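Local atomic coordinates of folylpolyglutamate synthase/dihydrofolate synthase (PDB entry 1O5Z), a protein that probably adds L-glutamate, at the expense of ATP, to dihydropteroate and to tetrahydrofolyl-polyglutamate chains, a magnesium-dependent ligase reaction of folate biosynthesis. Residues L16-Y21 / K110-M115. Residues are numbered along the deposited sequence; the frame is centred on the assembly and turned at random.
Sequences LEVLRY and KIYETM
Y112 reaches from helix 105-122 to V18 and Y21, residues three apart and so on one side of helix 12-23. With CG anti to the backbone N (chi1 174°), its ring runs across the side of helix 12-23, past V18 and out to Y21; the backbones come nearest at the CA atoms of V18 and Y112, 7.1 Å apart. The base of the ring meets the valine: V18 CG2 approaches Y112 CG obliquely at 3.7 Å, and V18 CG1 adds a looser touch on Y112 CB and CG. A short, beta-branched residue suits this place, since two methyls on one carbon can both meet the root of the tyrosine; V18 also rests on V108 of the same partner helix.

Farther out, Y112 runs into the second tyrosine. Y112 CE1 lies 3.7 Å from Y21 CD1, over one face of the Y21 ring, and Y112 OH sits 3.8 Å above that ring's plane, displaced toward its rim. The ring planes make 56° and the centroids are 5.3 Å apart, an inclined pair that is neither a stack nor a T. Y21, likewise with CG anti to its N (chi1 161°), carries its hydroxyl away from Y112, to hydrogen-bond D123, while both side chains also touch L119. With an alanine here instead of Y112, the ring that lies against V18 and over one face of Y21 is gone, which would probably leave a gap between the helices.

This helix-helix packing sets the N-terminal helix 12-23 against a helix of the P-loop-type Mur ligase middle domain, which turns I111 and M115 to helix 132-146. The contact is apolar and aromatic, burying 171 Å² without a polar bond between the two segments; even Y112 OH meets a ring face, which implies cohesion by shape and dispersion.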
ATOM      1  N   LEU A  16     -14.774 -17.445   1.826  1.00 43.71           N
ATOM      2  CA  LEU A  16     -15.584 -16.564   0.963  1.00 44.26           C
ATOM      3  C   LEU A  16     -16.785 -15.953   1.697  1.00 45.47           C
ATOM      4  O   LEU A  16     -17.077 -14.752   1.557  1.00 45.47           O
ATOM      5  CB  LEU A  16     -16.044 -17.302  -0.262  1.00 44.33           C
ATOM      6  CG  LEU A  16     -14.946 -17.717  -1.229  1.00 45.37           C
ATOM      7  CD1 LEU A  16     -15.653 -18.307  -2.464  1.00 46.86           C
ATOM      8  CD2 LEU A  16     -13.992 -16.582  -1.622  1.00 45.63           C
ATOM      9  N   GLU A  17     -17.429 -16.765   2.521  1.00 46.54           N
ATOM     10  CA  GLU A  17     -18.587 -16.328   3.326  1.00 48.11           C
ATOM     11  C   GLU A  17     -18.187 -15.291   4.385  1.00 47.57           C
ATOM     12  O   GLU A  17     -18.932 -14.354   4.677  1.00 46.67           O
ATOM     13  CB  GLU A  17     -19.223 -17.576   3.985  1.00 49.67           C
ATOM     14  CG  GLU A  17     -20.744 -17.685   3.990  1.00 54.73           C
ATOM     15  CD  GLU A  17     -21.420 -17.411   2.645  1.00 60.27           C
ATOM     16  OE1 GLU A  17     -21.680 -18.373   1.833  1.00 64.45           O
ATOM     17  OE2 GLU A  17     -21.747 -16.209   2.433  1.00 63.77           O
ATOM     18  N   VAL A  18     -16.993 -15.434   4.951  1.00 47.37           N
ATOM     19  CA  VAL A  18     -16.434 -14.362   5.776  1.00 47.78           C
ATOM     20  C   VAL A  18     -16.334 -13.074   4.977  1.00 48.20           C
ATOM     21  O   VAL A  18     -16.640 -12.001   5.494  1.00 48.70           O
ATOM     22  CB  VAL A  18     -15.007 -14.659   6.300  1.00 47.06           C
ATOM     23  CG1 VAL A  18     -14.407 -13.417   6.887  1.00 47.15           C
ATOM     24  CG2 VAL A  18     -15.038 -15.739   7.336  1.00 48.06           C
ATOM     25  N   LEU A  19     -15.842 -13.163   3.742  1.00 48.97           N
ATOM     26  CA  LEU A  19     -15.651 -11.949   2.917  1.00 49.25           C
ATOM     27  C   LEU A  19     -16.992 -11.353   2.519  1.00 49.69           C
ATOM     28  O   LEU A  19     -17.140 -10.156   2.474  1.00 48.64           O
ATOM     29  CB  LEU A  19     -14.798 -12.219   1.676  1.00 48.79           C
ATOM     30  CG  LEU A  19     -13.354 -12.659   1.849  1.00 47.20           C
ATOM     31  CD1 LEU A  19     -12.683 -12.760   0.476  1.00 45.14           C
ATOM     32  CD2 LEU A  19     -12.633 -11.736   2.765  1.00 48.36           C
ATOM     33  N   ARG A  20     -17.983 -12.195   2.265  1.00 51.62           N
ATOM     34  CA  ARG A  20     -19.333 -11.663   2.087  1.00 53.50           C
ATOM     35  C   ARG A  20     -19.818 -10.854   3.306  1.00 53.89           C
ATOM     36  O   ARG A  20     -20.382  -9.786   3.130  1.00 54.47           O
ATOM     37  CB  ARG A  20     -20.298 -12.769   1.713  1.00 53.46           C
ATOM     38  CG  ARG A  20     -19.921 -13.382   0.373  1.00 54.48           C
ATOM     39  CD  ARG A  20     -20.985 -14.260  -0.216  1.00 55.06           C
ATOM     40  NE  ARG A  20     -20.485 -15.058  -1.339  1.00 55.84           N
ATOM     41  CZ  ARG A  20     -19.999 -16.292  -1.248  1.00 56.82           C
ATOM     42  NH1 ARG A  20     -19.936 -16.915  -0.090  1.00 57.78           N
ATOM     43  NH2 ARG A  20     -19.577 -16.927  -2.338  1.00 57.78           N
ATOM     44  N   TYR A  21     -19.590 -11.352   4.522  1.00 55.00           N
ATOM     45  CA  TYR A  21     -19.982 -10.635   5.740  1.00 54.82           C
ATOM     46  C   TYR A  21     -19.187  -9.323   5.782  1.00 54.96           C
ATOM     47  O   TYR A  21     -19.750  -8.264   5.995  1.00 55.12           O
ATOM     48  CB  TYR A  21     -19.809 -11.489   7.056  1.00 56.17           C
ATOM     49  CG  TYR A  21     -19.755 -10.634   8.345  1.00 56.35           C
ATOM     50  CD1 TYR A  21     -18.563  -9.979   8.721  1.00 57.74           C
ATOM     51  CD2 TYR A  21     -20.905 -10.429   9.146  1.00 57.74           C
ATOM     52  CE1 TYR A  21     -18.500  -9.143   9.832  1.00 57.37           C
ATOM     53  CE2 TYR A  21     -20.858  -9.605  10.304  1.00 56.98           C
ATOM     54  CZ  TYR A  21     -19.634  -8.952  10.641  1.00 59.84           C
ATOM     55  OH  TYR A  21     -19.520  -8.101  11.761  1.00 58.16           O
ATOM     56  N   LYS A 110     -10.708 -18.716  11.027  1.00 45.52           N
ATOM     57  CA  LYS A 110     -10.515 -18.921  12.470  1.00 46.61           C
ATOM     58  C   LYS A 110     -10.662 -17.650  13.286  1.00 45.27           C
ATOM     59  O   LYS A 110     -11.390 -17.627  14.268  1.00 44.01           O
ATOM     60  CB  LYS A 110      -9.145 -19.559  12.766  1.00 47.34           C
ATOM     61  CG  LYS A 110      -9.097 -21.120  12.569  1.00 48.63           C
ATOM     62  CD  LYS A 110      -7.618 -21.616  12.593  1.00 49.72           C
ATOM     63  CE  LYS A 110      -7.469 -23.044  13.162  1.00 53.77           C
ATOM     64  NZ  LYS A 110      -6.424 -23.107  14.291  1.00 57.73           N
ATOM     65  N   ILE A 111      -9.942 -16.605  12.911  1.00 44.95           N
ATOM     66  CA  ILE A 111     -10.079 -15.349  13.603  1.00 45.63           C
ATOM     67  C   ILE A 111     -11.502 -14.819  13.496  1.00 45.02           C
ATOM     68  O   ILE A 111     -12.054 -14.341  14.479  1.00 45.39           O
ATOM     69  CB  ILE A 111      -9.050 -14.305  13.148  1.00 47.24           C
ATOM     70  CG1 ILE A 111      -7.735 -14.464  13.942  1.00 49.56           C
ATOM     71  CG2 ILE A 111      -9.515 -12.859  13.460  1.00 48.68           C
ATOM     72  CD1 ILE A 111      -6.808 -15.199  13.222  1.00 50.70           C
ATOM     73  N   TYR A 112     -12.121 -14.936  12.336  1.00 43.82           N
ATOM     74  CA  TYR A 112     -13.488 -14.518  12.237  1.00 44.32           C
ATOM     75  C   TYR A 112     -14.419 -15.306  13.224  1.00 44.29           C
ATOM     76  O   TYR A 112     -15.240 -14.731  13.889  1.00 44.46           O
ATOM     77  CB  TYR A 112     -13.992 -14.647  10.801  1.00 45.39           C
ATOM     78  CG  TYR A 112     -15.437 -14.334  10.771  1.00 45.21           C
ATOM     79  CD1 TYR A 112     -15.876 -13.016  10.785  1.00 45.85           C
ATOM     80  CD2 TYR A 112     -16.366 -15.346  10.836  1.00 47.28           C
ATOM     81  CE1 TYR A 112     -17.210 -12.737  10.814  1.00 47.77           C
ATOM     82  CE2 TYR A 112     -17.674 -15.086  10.869  1.00 47.77           C
ATOM     83  CZ  TYR A 112     -18.100 -13.777  10.862  1.00 46.96           C
ATOM     84  OH  TYR A 112     -19.464 -13.543  10.927  1.00 50.98           O
ATOM     85  N   GLU A 113     -14.277 -16.606  13.310  1.00 43.34           N
ATOM     86  CA  GLU A 113     -15.111 -17.386  14.193  1.00 44.29           C
ATOM     87  C   GLU A 113     -14.928 -17.036  15.665  1.00 44.52           C
ATOM     88  O   GLU A 113     -15.898 -16.949  16.410  1.00 44.18           O
ATOM     89  CB  GLU A 113     -14.882 -18.842  13.914  1.00 44.01           C
ATOM     90  CG  GLU A 113     -15.644 -19.187  12.663  1.00 45.93           C
ATOM     91  CD  GLU A 113     -15.436 -20.613  12.193  1.00 50.80           C
ATOM     92  OE1 GLU A 113     -14.562 -21.349  12.779  1.00 49.64           O
ATOM     93  OE2 GLU A 113     -16.166 -20.981  11.215  1.00 51.47           O
ATOM     94  N   THR A 114     -13.694 -16.764  16.060  1.00 45.39           N
ATOM     95  CA  THR A 114     -13.417 -16.117  17.359  1.00 45.82           C
ATOM     96  C   THR A 114     -14.170 -14.805  17.632  1.00 45.71           C
ATOM     97  O   THR A 114     -14.737 -14.649  18.714  1.00 45.79           O
ATOM     98  CB  THR A 114     -11.932 -15.889  17.486  1.00 45.88           C
ATOM     99  OG1 THR A 114     -11.301 -17.158  17.326  1.00 45.82           O
ATOM    100  CG2 THR A 114     -11.556 -15.459  18.893  1.00 45.82           C
ATOM    101  N   MET A 115     -14.203 -13.904  16.660  1.00 45.41           N
ATOM    102  CA  MET A 115     -14.844 -12.584  16.812  1.00 46.26           C
ATOM    103  C   MET A 115     -16.358 -12.597  16.617  1.00 46.04           C
ATOM    104  O   MET A 115     -17.045 -11.727  17.130  1.00 44.92           O
ATOM    105  CB  MET A 115     -14.262 -11.621  15.784  1.00 45.73           C
ATOM    106  CG  MET A 115     -12.797 -11.428  15.933  1.00 46.84           C
ATOM    107  SD  MET A 115     -12.085 -10.546  14.531  1.00 49.05           S
ATOM    108  CE  MET A 115     -12.983  -9.015  14.682  1.00 48.24           C
TER